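Local coordinates for guanylate kinase (Stenotrophomonas maltophilia, PDB 6WCT), which catalyses the ATP-dependent phosphorylation of GMP to GDP, a step thought to be essential for recycling GMP and, indirectly, cGMP, at residues F78-F88 and W97-E106; I38-I49 and V192-R203. All blocks are in the same frame, centred on the assembly; numbering follows the deposited sequence.

Interaction 1: F78-F88 and W97-E106; sequences FEQMIAAGDFF and WKGTARQSVE. With 5GP (guanosine-5'-monophosphate), chain E.
Trp97 lies against three side chains of helix 75-83 in the GMP-binding region of the guanylate kinase fold, where a mixed sheet carries the nucleotide on one side and this helix on the other. Its CB sits over the centre of the Phe78 ring, 3.3 Å from the centroid, while the indole is slid off that ring with the planes nearly parallel. Ile82 CD1 sits over the indole face, 3.6 Å from the centroid of the six-membered ring. At the indole edge, NE1 donates in the ring plane to the anti lone pair of Glu79 OE1 at 2.9 Å, the carboxylate almost perpendicular to the ring. Phe78, its CG anti to the backbone N (chi1 -165°), lies between Trp97 CB on one face and Phe87 CZ on the other, and its edge meets Gly99 N. Gly99, lacking a side chain, leaves room for Phe78 and Phe87.

Strands 87-93 and 96-101 form an antiparallel hairpin in which Phe87 and Ala101 are a non-hydrogen-bonded pair, flanked by bonds from Phe88 N to Thr100 O and, at 172°, from Arg102 N to Asp86 O. Across the sheet, Lys98 CB packs on the guanine at 3.6 Å from C4 of GMP; Thr100 OG1 is hydrogen-bonded to Glu89 OE1, which also hydrogen-bonds GMP. A Schellman motif at Gly85 terminates the helix, and the Gly85 carbonyl faces Arg102. Bent at chi3 (-73°), Arg102 grips Gly85 O side-on, NE at 2.9 Å and NH2 at 3.3 Å, while Arg102 NH1 forms a salt bridge with Glu106 OE2 at 3.0 Å.

Interaction 2: I38-I49 and V192-R203; sequences IVNATLARDPQI and VDELCAIFTASR
Thr42 pushes its CG2 between Cys196 and Phe199, 3.6 Å from Cys196 SG and 3.7 Å from Phe199 CE2, while its OG1 rests on Leu195 CD2. That hydroxyl is satisfied within its own helix: OG1, anti to the carbonyl carbon at chi1 -59°, donates to Ile38 O, which also takes the amide of Thr42 from the opposite face. The helices interlock as knobs into holes, Thr42 set among Val192, Leu195, Cys196 and Phe199, and Val192 in return among Ile38, Ala41, Thr42 and Arg45. One methyl of Val192, CG2, meets Ala41 CB; the other, CG1, packs over one face of the Arg45 guanidinium.

This is how, in a P-loop kinase core, the P-loop helix 35-45 packs against helix 188-203, which follows the last strand of the parallel sheet; the axes cross at -55°. Both helices pack on that sheet, where Leu116 touches Val39, Ile49 and Phe199. The far side of helix 188-203 packs on the second subunit, Ala197 against its Thr200.

Salt bridges flank the apolar centre. Arg45 NH1 lies 2.8 Å from Asp193 OD1, nearly in line with that oxygen's bond to CG, and a water joins Arg45 NH2 to the same oxygen. Beyond the helix end, Asp46 OD2 receives Arg203 NH2 at 2.6 Å, on its syn side but 28° out of the carboxylate plane, with a weak second bond from Arg203 NH1, and a further water links this oxygen to Cys196 O. Ile49 CD1 meets Phe199 CD2 at 3.4 Å and also touches Arg203 NH2, while Gln48 OE1 lies over one face of the Arg203 guanidinium.

How the interactions relate
The two contacts sit on different sheets of one guanylate kinase fold. Interaction 1 is local, packing helix 75-83 and the start of strand 87-93 against strand 96-101 of the mixed sheet in the GMP-binding region; interaction 2 joins helices 35-45 and 188-203 beside the five-stranded parallel sheet. In sequence the first is nested inside the long loop closed by the second. Their centres are about 26 Å apart on opposite sides of the chain's centre, and their nearest atoms stay about 10 Å from each other. Residues 98-100 of interaction 1 line the GMP pocket; interaction 2 is further from it, but its helix 35-45 follows the P-loop, where Ser31 and Lys35 bind GMP.

Interaction 1: F78-F88 and W97-E106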
loop_
_atom_site.group_PDB
_atom_site.type_symbol
_atom_site.label_atom_id
_atom_site.label_comp_id
_atom_site.label_asym_id
_atom_site.label_seq_id
_atom_site.Cartn_x
_atom_site.Cartn_y
_atom_site.Cartn_z
ATOM N N PHE A 78 -31.793 -4.931 -17.872
ATOM C CA PHE A 78 -30.388 -5.219 -17.623
ATOM C C PHE A 78 -29.816 -6.098 -18.724
ATOM O O PHE A 78 -28.744 -5.808 -19.265
ATOM C CB PHE A 78 -30.214 -5.880 -16.262
ATOM C CG PHE A 78 -28.801 -5.882 -15.781
ATOM C CD1 PHE A 78 -27.864 -6.750 -16.337
ATOM C CD2 PHE A 78 -28.401 -5.024 -14.776
ATOM C CE1 PHE A 78 -26.554 -6.757 -15.899
ATOM C CE2 PHE A 78 -27.086 -5.031 -14.326
ATOM C CZ PHE A 78 -26.165 -5.897 -14.894
ATOM N N GLU A 79 -30.535 -7.168 -19.085
ATOM C CA GLU A 79 -30.056 -8.037 -20.154
ATOM C C GLU A 79 -30.063 -7.310 -21.492
ATOM O O GLU A 79 -29.210 -7.583 -22.345
ATOM C CB GLU A 79 -30.880 -9.325 -20.208
ATOM C CG GLU A 79 -30.612 -10.249 -19.019
ATOM C CD GLU A 79 -31.553 -11.443 -18.951
ATOM O OE1 GLU A 79 -31.444 -12.241 -17.989
ATOM O OE2 GLU A 79 -32.394 -11.592 -19.864
ATOM N N GLN A 80 -31.015 -6.392 -21.693
ATOM C CA GLN A 80 -30.947 -5.486 -22.837
ATOM C C GLN A 80 -29.661 -4.671 -22.800
ATOM O O GLN A 80 -29.054 -4.396 -23.840
ATOM C CB GLN A 80 -32.161 -4.552 -22.852
ATOM C CG GLN A 80 -32.120 -3.481 -23.949
ATOM C CD GLN A 80 -33.332 -2.558 -23.933
ATOM O OE1 GLN A 80 -34.420 -2.945 -23.509
ATOM N NE2 GLN A 80 -33.138 -1.321 -24.383
ATOM N N MET A 81 -29.257 -4.231 -21.611
ATOM C CA MET A 81 -28.014 -3.484 -21.495
ATOM C C MET A 81 -26.796 -4.383 -21.660
ATOM O O MET A 81 -25.758 -3.922 -22.141
ATOM C CB MET A 81 -27.963 -2.752 -20.154
ATOM C CG MET A 81 -28.950 -1.595 -20.062
ATOM S SD MET A 81 -28.993 -0.918 -18.399
ATOM C CE MET A 81 -27.394 -0.106 -18.314
ATOM N N ILE A 82 -26.877 -5.645 -21.222
ATOM C CA ILE A 82 -25.796 -6.589 -21.498
ATOM C C ILE A 82 -25.596 -6.726 -23.000
ATOM O O ILE A 82 -24.494 -6.520 -23.520
ATOM C CB ILE A 82 -26.081 -7.957 -20.846
ATOM C CG1 ILE A 82 -26.054 -7.883 -19.313
ATOM C CG2 ILE A 82 -25.109 -9.029 -21.371
ATOM C CD1 ILE A 82 -26.373 -9.226 -18.639
ATOM N N ALA A 83 -26.676 -7.056 -23.720
ATOM C CA ALA A 83 -26.606 -7.286 -25.163
ATOM C C ALA A 83 -26.122 -6.052 -25.920
ATOM O O ALA A 83 -25.427 -6.177 -26.935
ATOM C CB ALA A 83 -27.976 -7.724 -25.680
ATOM N N ALA A 84 -26.476 -4.859 -25.446
ATOM C CA ALA A 84 -26.041 -3.619 -26.073
ATOM C C ALA A 84 -24.586 -3.280 -25.784
ATOM O O ALA A 84 -24.082 -2.297 -26.339
ATOM C CB ALA A 84 -26.918 -2.457 -25.608
ATOM N N GLY A 85 -23.906 -4.053 -24.937
ATOM C CA GLY A 85 -22.538 -3.743 -24.563
ATOM C C GLY A 85 -22.374 -2.567 -23.625
ATOM O O GLY A 85 -21.336 -1.900 -23.653
ATOM N N ASP A 86 -23.378 -2.285 -22.797
ATOM C CA ASP A 86 -23.323 -1.130 -21.906
ATOM C C ASP A 86 -22.439 -1.341 -20.673
ATOM O O ASP A 86 -22.050 -0.358 -20.036
ATOM C CB ASP A 86 -24.738 -0.770 -21.436
ATOM C CG ASP A 86 -25.664 -0.372 -22.589
ATOM O OD1 ASP A 86 -25.170 0.149 -23.613
ATOM O OD2 ASP A 86 -26.887 -0.597 -22.476
ATOM N N PHE A 87 -22.093 -2.575 -20.320
ATOM C CA PHE A 87 -21.424 -2.827 -19.045
ATOM C C PHE A 87 -19.914 -2.999 -19.195
ATOM O O PHE A 87 -19.447 -3.817 -19.996
ATOM C CB PHE A 87 -22.031 -4.046 -18.360
ATOM C CG PHE A 87 -23.410 -3.797 -17.850
ATOM C CD1 PHE A 87 -23.639 -2.840 -16.879
ATOM C CD2 PHE A 87 -24.484 -4.507 -18.365
ATOM C CE1 PHE A 87 -24.913 -2.602 -16.420
ATOM C CE2 PHE A 87 -25.757 -4.275 -17.914
ATOM C CZ PHE A 87 -25.979 -3.314 -16.942
ATOM N N PHE A 88 -19.165 -2.236 -18.396
ATOM C CA PHE A 88 -17.726 -2.440 -18.255
ATOM C C PHE A 88 -17.421 -3.838 -17.718
ATOM O O PHE A 88 -16.554 -4.551 -18.238
ATOM C CB PHE A 88 -17.178 -1.343 -17.333
ATOM C CG PHE A 88 -15.706 -1.421 -17.062
ATOM C CD1 PHE A 88 -14.781 -1.152 -18.054
ATOM C CD2 PHE A 88 -15.247 -1.699 -15.780
ATOM C CE1 PHE A 88 -13.420 -1.207 -17.784
ATOM C CE2 PHE A 88 -13.892 -1.748 -15.499
ATOM C CZ PHE A 88 -12.975 -1.504 -16.502
ATOM N N TRP A 97 -28.628 -9.916 -11.570
ATOM C CA TRP A 97 -27.601 -9.191 -12.305
ATOM C C TRP A 97 -27.046 -8.017 -11.498
ATOM O O TRP A 97 -27.788 -7.288 -10.836
ATOM C CB TRP A 97 -28.174 -8.659 -13.611
ATOM C CG TRP A 97 -28.476 -9.711 -14.623
ATOM C CD1 TRP A 97 -29.705 -10.023 -15.140
ATOM C CD2 TRP A 97 -27.542 -10.591 -15.251
ATOM N NE1 TRP A 97 -29.589 -11.042 -16.047
ATOM C CE2 TRP A 97 -28.272 -11.411 -16.136
ATOM C CE3 TRP A 97 -26.159 -10.771 -15.150
ATOM C CZ2 TRP A 97 -27.665 -12.397 -16.913
ATOM C CZ3 TRP A 97 -25.557 -11.746 -15.923
ATOM C CH2 TRP A 97 -26.310 -12.549 -16.794
ATOM N N LYS A 98 -25.736 -7.823 -11.587
ATOM C CA LYS A 98 -25.053 -6.644 -11.079
ATOM C C LYS A 98 -24.073 -6.175 -12.145
ATOM O O LYS A 98 -23.526 -6.983 -12.897
ATOM C CB LYS A 98 -24.308 -6.936 -9.768
ATOM C CG LYS A 98 -25.208 -7.275 -8.588
ATOM C CD LYS A 98 -25.440 -6.069 -7.703
ATOM C CE LYS A 98 -26.573 -6.328 -6.724
ATOM N NZ LYS A 98 -26.128 -7.118 -5.553
ATOM N N GLY A 99 -23.876 -4.864 -12.228
ATOM C CA GLY A 99 -23.032 -4.334 -13.274
ATOM C C GLY A 99 -22.576 -2.895 -13.125
ATOM O O GLY A 99 -23.301 -2.023 -12.629
ATOM N N THR A 100 -21.356 -2.648 -13.587
ATOM C CA THR A 100 -20.788 -1.313 -13.680
ATOM C C THR A 100 -20.966 -0.844 -15.114
ATOM O O THR A 100 -20.435 -1.469 -16.039
ATOM C CB THR A 100 -19.299 -1.319 -13.331
ATOM O OG1 THR A 100 -19.101 -1.814 -12.005
ATOM C CG2 THR A 100 -18.731 0.075 -13.447
ATOM N N ALA A 101 -21.711 0.244 -15.303
ATOM C CA ALA A 101 -21.914 0.761 -16.646
ATOM C C ALA A 101 -20.608 1.304 -17.192
ATOM O O ALA A 101 -19.827 1.935 -16.470
ATOM C CB ALA A 101 -22.977 1.864 -16.672
ATOM N N ARG A 102 -20.385 1.048 -18.484
ATOM C CA ARG A 102 -19.210 1.554 -19.172
ATOM C C ARG A 102 -19.058 3.051 -18.958
ATOM O O ARG A 102 -17.960 3.541 -18.677
ATOM C CB ARG A 102 -19.344 1.243 -20.665
ATOM C CG ARG A 102 -18.055 0.962 -21.377
ATOM C CD ARG A 102 -18.304 0.420 -22.786
ATOM N NE ARG A 102 -18.786 -0.958 -22.775
ATOM C CZ ARG A 102 -18.029 -2.020 -22.523
ATOM N NH1 ARG A 102 -16.740 -1.872 -22.253
ATOM N NH2 ARG A 102 -18.564 -3.235 -22.537
ATOM N N GLN A 103 -20.167 3.791 -19.061
ATOM C CA GLN A 103 -20.188 5.241 -18.897
ATOM C C GLN A 103 -19.789 5.698 -17.496
ATOM O O GLN A 103 -19.583 6.900 -17.296
ATOM C CB GLN A 103 -21.584 5.782 -19.242
ATOM N N SER A 104 -19.725 4.795 -16.514
ATOM C CA SER A 104 -19.352 5.188 -15.158
ATOM C C SER A 104 -17.854 5.115 -14.881
ATOM O O SER A 104 -17.407 5.635 -13.853
ATOM C CB SER A 104 -20.061 4.302 -14.125
ATOM O OG SER A 104 -21.465 4.399 -14.220
ATOM N N VAL A 105 -17.063 4.521 -15.774
ATOM C CA VAL A 105 -15.673 4.211 -15.455
ATOM C C VAL A 105 -14.745 4.640 -16.577
ATOM O O VAL A 105 -13.814 5.425 -16.362
ATOM C CB VAL A 105 -15.488 2.710 -15.166
ATOM C CG1 VAL A 105 -14.010 2.375 -15.010
ATOM C CG2 VAL A 105 -16.203 2.349 -13.919
ATOM N N GLU A 106 -14.969 4.081 -17.769
ATOM C CA GLU A 106 -14.015 4.245 -18.865
ATOM C C GLU A 106 -13.770 5.701 -19.237
ATOM O O GLU A 106 -12.596 6.076 -19.398
ATOM C CB GLU A 106 -14.477 3.420 -20.070
ATOM C CG GLU A 106 -14.402 1.905 -19.868
ATOM C CD GLU A 106 -14.745 1.129 -21.131
ATOM O OE1 GLU A 106 -15.186 1.759 -22.112
ATOM O OE2 GLU A 106 -14.577 -0.108 -21.148
HETATM P P 5GP E . -25.958 -6.573 -2.400
HETATM O O1P 5GP E . -26.124 -5.076 -2.466
HETATM O O2P 5GP E . -26.167 -7.189 -1.017
HETATM O O3P 5GP E . -26.773 -7.342 -3.410
HETATM O "O5'" 5GP E . -24.479 -6.898 -2.832
HETATM C "C5'" 5GP E . -24.121 -8.200 -3.249
HETATM C "C4'" 5GP E . -22.738 -8.193 -3.827
HETATM O "O4'" 5GP E . -22.790 -7.633 -5.165
HETATM C "C3'" 5GP E . -21.729 -7.330 -3.046
HETATM O "O3'" 5GP E . -20.484 -8.009 -2.940
HETATM C "C2'" 5GP E . -21.529 -6.126 -3.954
HETATM O "O2'" 5GP E . -20.275 -5.491 -3.830
HETATM C "C1'" 5GP E . -21.703 -6.764 -5.319
HETATM N N9 5GP E . -21.982 -5.812 -6.380
HETATM C C8 5GP E . -22.526 -4.563 -6.229
HETATM N N7 5GP E . -22.477 -3.845 -7.320
HETATM C C5 5GP E . -21.878 -4.678 -8.250
HETATM C C6 5GP E . -21.509 -4.445 -9.587
HETATM O O6 5GP E . -21.663 -3.399 -10.215
HETATM N N1 5GP E . -20.879 -5.537 -10.157
HETATM C C2 5GP E . -20.626 -6.724 -9.513
HETATM N N2 5GP E . -19.981 -7.671 -10.206
HETATM N N3 5GP E . -20.973 -6.954 -8.251
HETATM C C4 5GP E . -21.581 -5.899 -7.684
HETATM O O HOH W 1 -14.859 -3.610 -21.149
#

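Interaction 2: I38-I49 and V192-R203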
loop_
_atom_site.group_PDB
_atom_site.type_symbol
_atom_site.label_atom_id
_atom_site.label_comp_id
_atom_site.label_asym_id
_atom_site.label_seq_id
_atom_site.Cartn_x
_atom_site.Cartn_y
_atom_site.Cartn_z
ATOM N N ILE A 38 -17.358 2.464 5.220
ATOM C CA ILE A 38 -15.928 2.728 5.201
ATOM C C ILE A 38 -15.545 3.510 3.945
ATOM O O ILE A 38 -14.769 4.472 4.010
ATOM C CB ILE A 38 -15.153 1.407 5.331
ATOM C CG1 ILE A 38 -15.453 0.761 6.678
ATOM C CG2 ILE A 38 -13.668 1.649 5.225
ATOM C CD1 ILE A 38 -14.934 -0.661 6.770
ATOM N N VAL A 39 -16.077 3.110 2.784
ATOM C CA VAL A 39 -15.753 3.784 1.520
ATOM C C VAL A 39 -16.252 5.230 1.523
ATOM O O VAL A 39 -15.526 6.160 1.141
ATOM C CB VAL A 39 -16.342 2.992 0.336
ATOM C CG1 VAL A 39 -16.476 3.873 -0.905
ATOM C CG2 VAL A 39 -15.492 1.782 0.033
ATOM N N ASN A 40 -17.501 5.444 1.950
ATOM C CA ASN A 40 -18.042 6.801 1.972
ATOM C C ASN A 40 -17.230 7.709 2.885
ATOM O O ASN A 40 -16.971 8.873 2.547
ATOM C CB ASN A 40 -19.503 6.789 2.425
ATOM C CG ASN A 40 -20.417 6.084 1.440
ATOM O OD1 ASN A 40 -20.074 5.907 0.268
ATOM N ND2 ASN A 40 -21.600 5.704 1.905
ATOM N N ALA A 41 -16.826 7.209 4.059
ATOM C CA ALA A 41 -15.995 8.036 4.934
ATOM C C ALA A 41 -14.613 8.253 4.341
ATOM O O ALA A 41 -14.012 9.315 4.527
ATOM C CB ALA A 41 -15.875 7.413 6.325
ATOM N N THR A 42 -14.093 7.259 3.631
ATOM C CA THR A 42 -12.774 7.390 3.017
ATOM C C THR A 42 -12.783 8.404 1.877
ATOM O O THR A 42 -11.871 9.230 1.766
ATOM C CB THR A 42 -12.326 6.026 2.505
ATOM O OG1 THR A 42 -12.278 5.116 3.609
ATOM C CG2 THR A 42 -10.945 6.126 1.876
ATOM N N LEU A 43 -13.812 8.355 1.019
ATOM C CA LEU A 43 -13.892 9.290 -0.099
ATOM C C LEU A 43 -14.135 10.717 0.361
ATOM O O LEU A 43 -13.600 11.653 -0.244
ATOM C CB LEU A 43 -14.975 8.853 -1.084
ATOM C CG LEU A 43 -14.670 7.469 -1.655
ATOM C CD1 LEU A 43 -15.824 6.920 -2.486
ATOM C CD2 LEU A 43 -13.367 7.474 -2.420
ATOM N N ALA A 44 -14.903 10.908 1.440
ATOM C CA ALA A 44 -15.075 12.252 1.981
ATOM C C ALA A 44 -13.736 12.835 2.399
ATOM O O ALA A 44 -13.523 14.053 2.316
ATOM C CB ALA A 44 -16.055 12.243 3.157
ATOM N N ARG A 45 -12.849 11.987 2.919
ATOM C CA ARG A 45 -11.506 12.414 3.296
ATOM C C ARG A 45 -10.578 12.520 2.087
ATOM O O ARG A 45 -9.588 13.255 2.134
ATOM C CB ARG A 45 -10.923 11.455 4.337
ATOM C CG ARG A 45 -9.740 12.035 5.099
ATOM C CD ARG A 45 -9.170 11.029 6.078
ATOM N NE ARG A 45 -10.137 10.685 7.110
ATOM C CZ ARG A 45 -9.928 9.760 8.038
ATOM N NH1 ARG A 45 -8.787 9.087 8.058
ATOM N NH2 ARG A 45 -10.866 9.509 8.939
ATOM N N ASP A 46 -10.837 11.756 1.025
ATOM C CA ASP A 46 -9.960 11.695 -0.146
ATOM C C ASP A 46 -10.856 11.903 -1.361
ATOM O O ASP A 46 -11.228 10.945 -2.051
ATOM C CB ASP A 46 -9.218 10.362 -0.227
ATOM C CG ASP A 46 -8.056 10.408 -1.197
ATOM O OD1 ASP A 46 -7.894 11.450 -1.893
ATOM O OD2 ASP A 46 -7.324 9.391 -1.272
ATOM N N PRO A 47 -11.220 13.153 -1.654
ATOM C CA PRO A 47 -12.224 13.415 -2.697
ATOM C C PRO A 47 -11.732 13.267 -4.131
ATOM O O PRO A 47 -12.551 13.384 -5.055
ATOM C CB PRO A 47 -12.643 14.859 -2.407
ATOM C CG PRO A 47 -11.376 15.490 -1.845
ATOM C CD PRO A 47 -10.687 14.383 -1.056
ATOM N N GLN A 48 -10.438 13.040 -4.369
ATOM C CA GLN A 48 -10.036 12.853 -5.756
ATOM C C GLN A 48 -10.441 11.488 -6.321
ATOM O O GLN A 48 -10.094 11.185 -7.467
ATOM C CB GLN A 48 -8.536 13.075 -5.907
ATOM C CG GLN A 48 -7.704 11.885 -5.595
ATOM C CD GLN A 48 -6.234 12.205 -5.699
ATOM O OE1 GLN A 48 -5.526 12.188 -4.697
ATOM N NE2 GLN A 48 -5.766 12.518 -6.911
ATOM N N ILE A 49 -11.153 10.662 -5.564
ATOM C CA ILE A 49 -11.603 9.355 -6.025
ATOM C C ILE A 49 -13.114 9.415 -6.112
ATOM O O ILE A 49 -13.783 9.743 -5.126
ATOM C CB ILE A 49 -11.167 8.222 -5.089
ATOM C CG1 ILE A 49 -9.658 8.222 -4.899
ATOM C CG2 ILE A 49 -11.669 6.873 -5.608
ATOM C CD1 ILE A 49 -9.213 7.203 -3.862
ATOM N N VAL A 192 -11.179 3.000 8.308
ATOM C CA VAL A 192 -11.142 4.167 7.429
ATOM C C VAL A 192 -9.708 4.654 7.264
ATOM O O VAL A 192 -9.234 4.874 6.141
ATOM C CB VAL A 192 -12.070 5.273 7.977
ATOM C CG1 VAL A 192 -11.981 6.546 7.149
ATOM C CG2 VAL A 192 -13.517 4.779 7.991
ATOM N N ASP A 193 -8.980 4.791 8.377
ATOM C CA ASP A 193 -7.568 5.161 8.293
ATOM C C ASP A 193 -6.799 4.205 7.394
ATOM O O ASP A 193 -5.926 4.627 6.624
ATOM C CB ASP A 193 -6.925 5.151 9.676
ATOM C CG ASP A 193 -7.430 6.247 10.568
ATOM O OD1 ASP A 193 -8.038 7.215 10.061
ATOM O OD2 ASP A 193 -7.194 6.131 11.783
ATOM N N GLU A 194 -7.083 2.906 7.513
ATOM C CA GLU A 194 -6.335 1.901 6.763
ATOM C C GLU A 194 -6.659 1.962 5.276
ATOM O O GLU A 194 -5.767 1.842 4.433
ATOM C CB GLU A 194 -6.622 0.513 7.350
ATOM C CG GLU A 194 -6.103 0.376 8.809
ATOM C CD GLU A 194 -6.238 -1.029 9.398
ATOM O OE1 GLU A 194 -7.088 -1.815 8.927
ATOM O OE2 GLU A 194 -5.478 -1.347 10.343
ATOM N N LEU A 195 -7.929 2.137 4.928
ATOM C CA LEU A 195 -8.252 2.281 3.515
ATOM C C LEU A 195 -7.647 3.573 2.968
ATOM O O LEU A 195 -7.192 3.614 1.819
ATOM C CB LEU A 195 -9.766 2.224 3.306
ATOM C CG LEU A 195 -10.243 2.143 1.853
ATOM C CD1 LEU A 195 -9.694 0.918 1.172
ATOM C CD2 LEU A 195 -11.751 2.241 1.711
ATOM N N CYS A 196 -7.633 4.642 3.769
ATOM C CA CYS A 196 -6.969 5.863 3.314
ATOM C C CYS A 196 -5.473 5.637 3.093
ATOM O O CYS A 196 -4.907 6.137 2.117
ATOM C CB CYS A 196 -7.199 7.009 4.302
ATOM S SG CYS A 196 -8.901 7.634 4.361
ATOM N N ALA A 197 -4.807 4.903 3.992
ATOM C CA ALA A 197 -3.383 4.629 3.790
ATOM C C ALA A 197 -3.143 3.864 2.494
ATOM O O ALA A 197 -2.181 4.143 1.774
ATOM C CB ALA A 197 -2.804 3.864 4.974
ATOM N N ILE A 198 -4.013 2.900 2.178
ATOM C CA ILE A 198 -3.873 2.132 0.938
ATOM C C ILE A 198 -4.012 3.047 -0.274
ATOM O O ILE A 198 -3.228 2.964 -1.223
ATOM C CB ILE A 198 -4.903 0.992 0.892
ATOM C CG1 ILE A 198 -4.596 -0.066 1.962
ATOM C CG2 ILE A 198 -4.996 0.384 -0.541
ATOM C CD1 ILE A 198 -5.689 -1.174 2.064
ATOM N N PHE A 199 -5.012 3.944 -0.262
ATOM C CA PHE A 199 -5.176 4.855 -1.398
ATOM C C PHE A 199 -3.996 5.814 -1.518
ATOM O O PHE A 199 -3.481 6.044 -2.623
ATOM C CB PHE A 199 -6.492 5.612 -1.290
ATOM C CG PHE A 199 -7.706 4.739 -1.462
ATOM C CD1 PHE A 199 -7.583 3.437 -1.933
ATOM C CD2 PHE A 199 -8.958 5.214 -1.158
ATOM C CE1 PHE A 199 -8.708 2.627 -2.092
ATOM C CE2 PHE A 199 -10.086 4.416 -1.324
ATOM C CZ PHE A 199 -9.963 3.127 -1.783
ATOM N N THR A 200 -3.543 6.368 -0.394
ATOM C CA THR A 200 -2.383 7.248 -0.414
ATOM C C THR A 200 -1.153 6.524 -0.955
ATOM O O THR A 200 -0.440 7.047 -1.820
ATOM C CB THR A 200 -2.119 7.780 0.993
ATOM O OG1 THR A 200 -3.227 8.595 1.419
ATOM C CG2 THR A 200 -0.798 8.564 1.048
ATOM N N ALA A 201 -0.886 5.315 -0.453
ATOM C CA ALA A 201 0.304 4.592 -0.885
ATOM C C ALA A 201 0.276 4.305 -2.376
ATOM O O ALA A 201 1.327 4.311 -3.029
ATOM C CB ALA A 201 0.440 3.282 -0.116
ATOM N N SER A 202 -0.901 4.041 -2.931
ATOM C CA SER A 202 -0.951 3.700 -4.343
ATOM C C SER A 202 -0.488 4.869 -5.213
ATOM O O SER A 202 0.118 4.645 -6.260
ATOM C CB SER A 202 -2.359 3.243 -4.728
ATOM O OG SER A 202 -3.221 4.351 -4.925
ATOM N N ARG A 203 -0.727 6.118 -4.787
ATOM C CA ARG A 203 -0.245 7.258 -5.565
ATOM C C ARG A 203 1.258 7.465 -5.452
ATOM O O ARG A 203 1.816 8.250 -6.228
ATOM C CB ARG A 203 -0.930 8.546 -5.129
ATOM C CG ARG A 203 -2.412 8.462 -5.184
ATOM C CD ARG A 203 -3.056 9.789 -4.957
ATOM N NE ARG A 203 -4.474 9.549 -4.829
ATOM C CZ ARG A 203 -5.099 9.466 -3.664
ATOM N NH1 ARG A 203 -4.423 9.642 -2.531
ATOM N NH2 ARG A 203 -6.399 9.226 -3.648
HETATM O O HOH W 2 -10.997 7.636 10.655
HETATM O O HOH W 3 -6.574 8.635 0.964
#